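Local coordinates for protein group 3 allergen SMIPP-S Yv6023A04 (Sarcoptes scabiei type hominis, PDB 3H7O) that belongs to the trypsin-like S1 serine protease family as a scabies mite inactivated paralogue, probably without the peptidase activity generally assigned to that family, at residues S144-R156 / L166-L178. The protein carries 3 engineered substitutions. Sequence-based numbering, arbitrary orientation.
Sequences SAQLTVVDLDECR and LQVFCAQKVGVSL. Engineered in segment 144-156: Q146 (natural residue Asn). With SO4 (sulfate ion), chain C; SO4 (sulfate ion), chain D.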
loop_
_atom_site.group_PDB
_atom_site.type_symbol
_atom_site.label_atom_id
_atom_site.label_comp_id
_atom_site.label_asym_id
_atom_site.label_seq_id
_atom_site.Cartn_x
_atom_site.Cartn_y
_atom_site.Cartn_z
ATOM N N SER A 144 7.440 4.452 -9.079
ATOM C CA SER A 144 6.351 5.358 -8.717
ATOM C C SER A 144 5.636 5.859 -9.971
ATOM O O SER A 144 6.208 5.861 -11.060
ATOM C CB SER A 144 6.849 6.523 -7.855
ATOM O OG SER A 144 7.655 7.410 -8.603
ATOM N N ALA A 145 4.376 6.254 -9.809
ATOM C CA ALA A 145 3.566 6.756 -10.919
ATOM C C ALA A 145 2.571 7.798 -10.433
ATOM O O ALA A 145 1.955 7.633 -9.376
ATOM C CB ALA A 145 2.829 5.608 -11.602
ATOM N N GLN A 146 2.419 8.865 -11.212
ATOM C CA GLN A 146 1.408 9.876 -10.953
ATOM C C GLN A 146 0.129 9.462 -11.667
ATOM O O GLN A 146 0.092 9.411 -12.897
ATOM C CB GLN A 146 1.867 11.250 -11.455
ATOM C CG GLN A 146 3.069 11.840 -10.716
ATOM C CD GLN A 146 2.722 12.415 -9.347
ATOM O OE1 GLN A 146 1.569 12.390 -8.911
ATOM N NE2 GLN A 146 3.732 12.932 -8.659
ATOM N N LEU A 147 -0.907 9.143 -10.898
ATOM C CA LEU A 147 -2.195 8.779 -11.477
ATOM C C LEU A 147 -3.197 9.912 -11.293
ATOM O O LEU A 147 -3.118 10.668 -10.324
ATOM C CB LEU A 147 -2.743 7.481 -10.865
ATOM C CG LEU A 147 -1.870 6.222 -10.741
ATOM C CD1 LEU A 147 -2.714 5.031 -10.307
ATOM C CD2 LEU A 147 -1.133 5.894 -12.031
ATOM N N THR A 148 -4.139 10.011 -12.219
ATOM C CA THR A 148 -5.182 11.029 -12.159
ATOM C C THR A 148 -6.441 10.429 -11.542
ATOM O O THR A 148 -6.967 9.424 -12.036
ATOM C CB THR A 148 -5.505 11.580 -13.563
ATOM O OG1 THR A 148 -4.291 11.955 -14.222
ATOM C CG2 THR A 148 -6.424 12.795 -13.473
ATOM N N VAL A 149 -6.918 11.054 -10.466
ATOM C CA VAL A 149 -8.155 10.647 -9.808
ATOM C C VAL A 149 -9.337 10.784 -10.769
ATOM O O VAL A 149 -9.541 11.841 -11.367
ATOM C CB VAL A 149 -8.417 11.463 -8.513
ATOM C CG1 VAL A 149 -9.746 11.061 -7.870
ATOM C CG2 VAL A 149 -7.262 11.286 -7.528
ATOM N N VAL A 150 -10.099 9.703 -10.913
ATOM C CA VAL A 150 -11.272 9.683 -11.788
ATOM C C VAL A 150 -12.572 9.591 -10.980
ATOM O O VAL A 150 -12.544 9.335 -9.776
ATOM C CB VAL A 150 -11.186 8.553 -12.856
ATOM C CG1 VAL A 150 -9.973 8.764 -13.758
ATOM C CG2 VAL A 150 -11.137 7.171 -12.207
ATOM N N ASP A 151 -13.702 9.815 -11.649
ATOM C CA ASP A 151 -15.014 9.813 -10.999
ATOM C C ASP A 151 -15.351 8.448 -10.406
ATOM O O ASP A 151 -15.289 7.430 -11.098
ATOM C CB ASP A 151 -16.102 10.243 -11.989
ATOM C CG ASP A 151 -17.471 10.347 -11.343
ATOM O OD1 ASP A 151 -17.687 11.283 -10.540
ATOM O OD2 ASP A 151 -18.333 9.494 -11.640
ATOM N N LEU A 152 -15.718 8.440 -9.127
ATOM C CA LEU A 152 -15.966 7.195 -8.397
ATOM C C LEU A 152 -17.148 6.370 -8.929
ATOM O O LEU A 152 -17.024 5.156 -9.097
ATOM C CB LEU A 152 -16.127 7.464 -6.897
ATOM C CG LEU A 152 -16.298 6.253 -5.971
ATOM C CD1 LEU A 152 -15.188 5.209 -6.169
ATOM C CD2 LEU A 152 -16.344 6.710 -4.531
ATOM N N ASP A 153 -18.282 7.025 -9.180
ATOM C CA ASP A 153 -19.460 6.347 -9.729
ATOM C C ASP A 153 -19.176 5.770 -11.122
ATOM O O ASP A 153 -19.609 4.663 -11.446
ATOM C CB ASP A 153 -20.680 7.282 -9.746
ATOM C CG ASP A 153 -21.292 7.493 -8.356
ATOM O OD1 ASP A 153 -20.911 6.792 -7.392
ATOM O OD2 ASP A 153 -22.170 8.367 -8.221
ATOM N N GLU A 154 -18.433 6.530 -11.921
ATOM C CA GLU A 154 -17.925 6.093 -13.219
ATOM C C GLU A 154 -16.988 4.883 -13.078
ATOM O O GLU A 154 -17.043 3.946 -13.878
ATOM C CB GLU A 154 -17.216 7.272 -13.899
ATOM C CG GLU A 154 -16.395 6.952 -15.143
ATOM C CD GLU A 154 -15.863 8.203 -15.823
ATOM O OE1 GLU A 154 -16.653 9.148 -16.050
ATOM O OE2 GLU A 154 -14.652 8.238 -16.135
ATOM N N CYS A 155 -16.136 4.913 -12.057
ATOM C CA CYS A 155 -15.230 3.807 -11.767
ATOM C C CYS A 155 -15.989 2.555 -11.324
ATOM O O CYS A 155 -15.622 1.443 -11.700
ATOM C CB CYS A 155 -14.208 4.225 -10.705
ATOM S SG CYS A 155 -13.098 2.910 -10.135
ATOM N N ARG A 156 -17.049 2.735 -10.535
ATOM C CA ARG A 156 -17.861 1.598 -10.088
ATOM C C ARG A 156 -18.586 0.875 -11.230
ATOM O O ARG A 156 -18.659 -0.355 -11.230
ATOM C CB ARG A 156 -18.840 1.992 -8.975
ATOM C CG ARG A 156 -18.183 2.093 -7.603
ATOM C CD ARG A 156 -19.161 1.824 -6.460
ATOM N NE ARG A 156 -18.679 2.367 -5.184
ATOM C CZ ARG A 156 -18.837 3.634 -4.803
ATOM N NH1 ARG A 156 -18.370 4.039 -3.629
ATOM N NH2 ARG A 156 -19.460 4.502 -5.594
ATOM N N LEU A 166 -17.797 2.468 -0.066
ATOM C CA LEU A 166 -17.834 3.922 0.014
ATOM C C LEU A 166 -16.461 4.507 0.343
ATOM O O LEU A 166 -16.200 5.684 0.086
ATOM C CB LEU A 166 -18.854 4.361 1.074
ATOM C CG LEU A 166 -20.334 4.131 0.753
ATOM C CD1 LEU A 166 -21.182 4.192 2.024
ATOM C CD2 LEU A 166 -20.825 5.147 -0.269
ATOM N N GLN A 167 -15.583 3.679 0.904
ATOM C CA GLN A 167 -14.309 4.154 1.426
ATOM C C GLN A 167 -13.147 3.966 0.446
ATOM O O GLN A 167 -12.034 3.616 0.845
ATOM C CB GLN A 167 -14.008 3.491 2.776
ATOM C CG GLN A 167 -14.937 3.925 3.915
ATOM C CD GLN A 167 -16.293 3.245 3.884
ATOM O OE1 GLN A 167 -16.416 2.093 3.466
ATOM N NE2 GLN A 167 -17.320 3.957 4.337
ATOM N N VAL A 168 -13.412 4.206 -0.834
ATOM C CA VAL A 168 -12.380 4.107 -1.866
ATOM C C VAL A 168 -12.383 5.327 -2.789
ATOM O O VAL A 168 -13.338 6.104 -2.810
ATOM C CB VAL A 168 -12.503 2.798 -2.718
ATOM C CG1 VAL A 168 -12.363 1.544 -1.844
ATOM C CG2 VAL A 168 -13.801 2.767 -3.533
ATOM N N PHE A 169 -11.288 5.505 -3.521
ATOM C CA PHE A 169 -11.279 6.365 -4.693
ATOM C C PHE A 169 -10.550 5.644 -5.817
ATOM O O PHE A 169 -9.837 4.654 -5.585
ATOM C CB PHE A 169 -10.666 7.750 -4.409
ATOM C CG PHE A 169 -9.183 7.730 -4.154
ATOM C CD1 PHE A 169 -8.688 7.590 -2.860
ATOM C CD2 PHE A 169 -8.277 7.871 -5.203
ATOM C CE1 PHE A 169 -7.312 7.574 -2.618
ATOM C CE2 PHE A 169 -6.897 7.855 -4.971
ATOM C CZ PHE A 169 -6.417 7.711 -3.681
ATOM N N CYS A 170 -10.745 6.130 -7.034
ATOM C CA CYS A 170 -10.109 5.530 -8.198
ATOM C C CYS A 170 -9.190 6.517 -8.892
ATOM O O CYS A 170 -9.417 7.727 -8.855
ATOM C CB CYS A 170 -11.163 5.012 -9.170
ATOM S SG CYS A 170 -12.235 3.733 -8.488
ATOM N N ALA A 171 -8.150 5.986 -9.528
ATOM C CA ALA A 171 -7.190 6.796 -10.261
ATOM C C ALA A 171 -6.609 5.986 -11.417
ATOM O O ALA A 171 -6.567 4.753 -11.363
ATOM C CB ALA A 171 -6.089 7.294 -9.330
ATOM N N GLN A 172 -6.170 6.678 -12.463
ATOM C CA GLN A 172 -5.673 6.004 -13.662
ATOM C C GLN A 172 -4.704 6.872 -14.455
ATOM O O GLN A 172 -4.828 8.097 -14.480
ATOM C CB GLN A 172 -6.849 5.575 -14.556
ATOM C CG GLN A 172 -6.496 4.553 -15.637
ATOM C CD GLN A 172 -7.721 3.924 -16.283
ATOM O OE1 GLN A 172 -8.831 4.445 -16.182
ATOM N NE2 GLN A 172 -7.521 2.796 -16.951
ATOM N N LYS A 173 -3.736 6.214 -15.084
ATOM C CA LYS A 173 -2.852 6.830 -16.064
ATOM C C LYS A 173 -2.707 5.856 -17.234
ATOM O O LYS A 173 -2.453 4.668 -17.021
ATOM C CB LYS A 173 -1.483 7.134 -15.444
ATOM C CG LYS A 173 -0.524 7.863 -16.378
ATOM C CD LYS A 173 0.883 7.913 -15.807
ATOM C CE LYS A 173 1.838 8.588 -16.779
ATOM N NZ LYS A 173 3.250 8.479 -16.320
ATOM N N VAL A 174 -2.877 6.357 -18.458
ATOM C CA VAL A 174 -2.781 5.516 -19.664
ATOM C C VAL A 174 -1.434 4.785 -19.757
ATOM O O VAL A 174 -0.381 5.370 -19.497
ATOM C CB VAL A 174 -3.070 6.305 -20.987
ATOM C CG1 VAL A 174 -4.516 6.779 -21.034
ATOM C CG2 VAL A 174 -2.114 7.480 -21.170
ATOM N N GLY A 175 -1.485 3.499 -20.097
ATOM C CA GLY A 175 -0.280 2.681 -20.241
ATOM C C GLY A 175 0.366 2.233 -18.941
ATOM O O GLY A 175 1.457 1.661 -18.954
ATOM N N VAL A 176 -0.293 2.502 -17.814
ATOM C CA VAL A 176 0.205 2.089 -16.503
ATOM C C VAL A 176 -0.852 1.248 -15.793
ATOM O O VAL A 176 -2.014 1.647 -15.707
ATOM C CB VAL A 176 0.601 3.309 -15.614
ATOM C CG1 VAL A 176 1.001 2.860 -14.207
ATOM C CG2 VAL A 176 1.734 4.111 -16.253
ATOM N N SER A 177 -0.443 0.080 -15.304
ATOM C CA SER A 177 -1.297 -0.763 -14.467
ATOM C C SER A 177 -0.504 -1.277 -13.280
ATOM O O SER A 177 0.669 -1.626 -13.419
ATOM C CB SER A 177 -1.838 -1.960 -15.249
ATOM O OG SER A 177 -2.470 -1.559 -16.444
ATOM N N LEU A 178 -1.153 -1.330 -12.120
ATOM C CA LEU A 178 -0.551 -1.918 -10.927
ATOM C C LEU A 178 -0.651 -3.439 -10.998
ATOM O O LEU A 178 -1.508 -3.982 -11.705
ATOM C CB LEU A 178 -1.223 -1.387 -9.650
ATOM C CG LEU A 178 -1.269 0.132 -9.428
ATOM C CD1 LEU A 178 -2.015 0.483 -8.144
ATOM C CD2 LEU A 178 0.116 0.758 -9.422
HETATM S S SO4 C . -4.816 2.047 -21.224
HETATM O O1 SO4 C . -5.744 0.973 -20.881
HETATM O O2 SO4 C . -3.470 1.690 -20.785
HETATM O O3 SO4 C . -5.235 3.280 -20.560
HETATM O O4 SO4 C . -4.816 2.247 -22.670
HETATM S S SO4 D . -5.247 -4.118 -18.413
HETATM O O1 SO4 D . -5.003 -2.963 -19.270
HETATM O O2 SO4 D . -4.235 -4.171 -17.362
HETATM O O3 SO4 D . -5.194 -5.343 -19.208
HETATM O O4 SO4 D . -6.568 -3.989 -17.815
HETATM O O HOH W 1 4.098 8.986 -13.505
HETATM O O HOH W 2 -12.602 8.139 -7.298
#
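R156, from the helix that begins at L152, meets L166 beside an antiparallel strand pair in the second beta-barrel of the trypsin fold: strand 144-150 pairs with 168-172, and a disulfide ties the helix back to strand 168-172. R156 brings the edge of its guanidinium, through NH1, to L166 CA; NE and NH1 donate to the carbonyls of L164 and S165, and NH2 forms a salt bridge with D153 OD1, which lies in the guanidinium plane. V168 follows, its CG2 3.9 Å from L152 CD1; the two branched side chains cross at about a right angle. L152, with CG anti to the backbone N (chi1 -176°), also lays CD1 over one face of the R156 guanidinium. F169, flat and apolar, takes V149 CG2 obliquely and lies nearly parallel to the F211 ring.

C170 carries the covalent tie. Its SG is joined to C155 SG at 2.0 Å with a chi3 of -70°, fastening the first turn of the helix to the strand. Its carbonyl accepts from V150 N at 2.9 Å, and a water joins C170 N to V150 O, standing in for a direct bond. A171 and V149 form a non-hydrogen-bonded pair, CA to CA 4.0 Å; the small methyl of A171 suits so close an approach and touches L147 CB. Q172 and T148 exchange two backbone bonds, N to O in each direction; the glutamine amide reaches on to G206 O. K173, first residue of a type II turn ending at V176, sets CB 3.6 Å from L147 CD2, the two side chains crossing at about a right angle. Its long, extended chain passes the carbonyl of the engineered Q146, K173 CD to Q146 O 3.4 Å, and its NZ donates to a water that also accepts from Q146 N at 2.8 Å. G175 takes the positive phi easily and gives its N-H to a sulfate. Last, V176 CG1 touches A145 CB, 4.2 Å away.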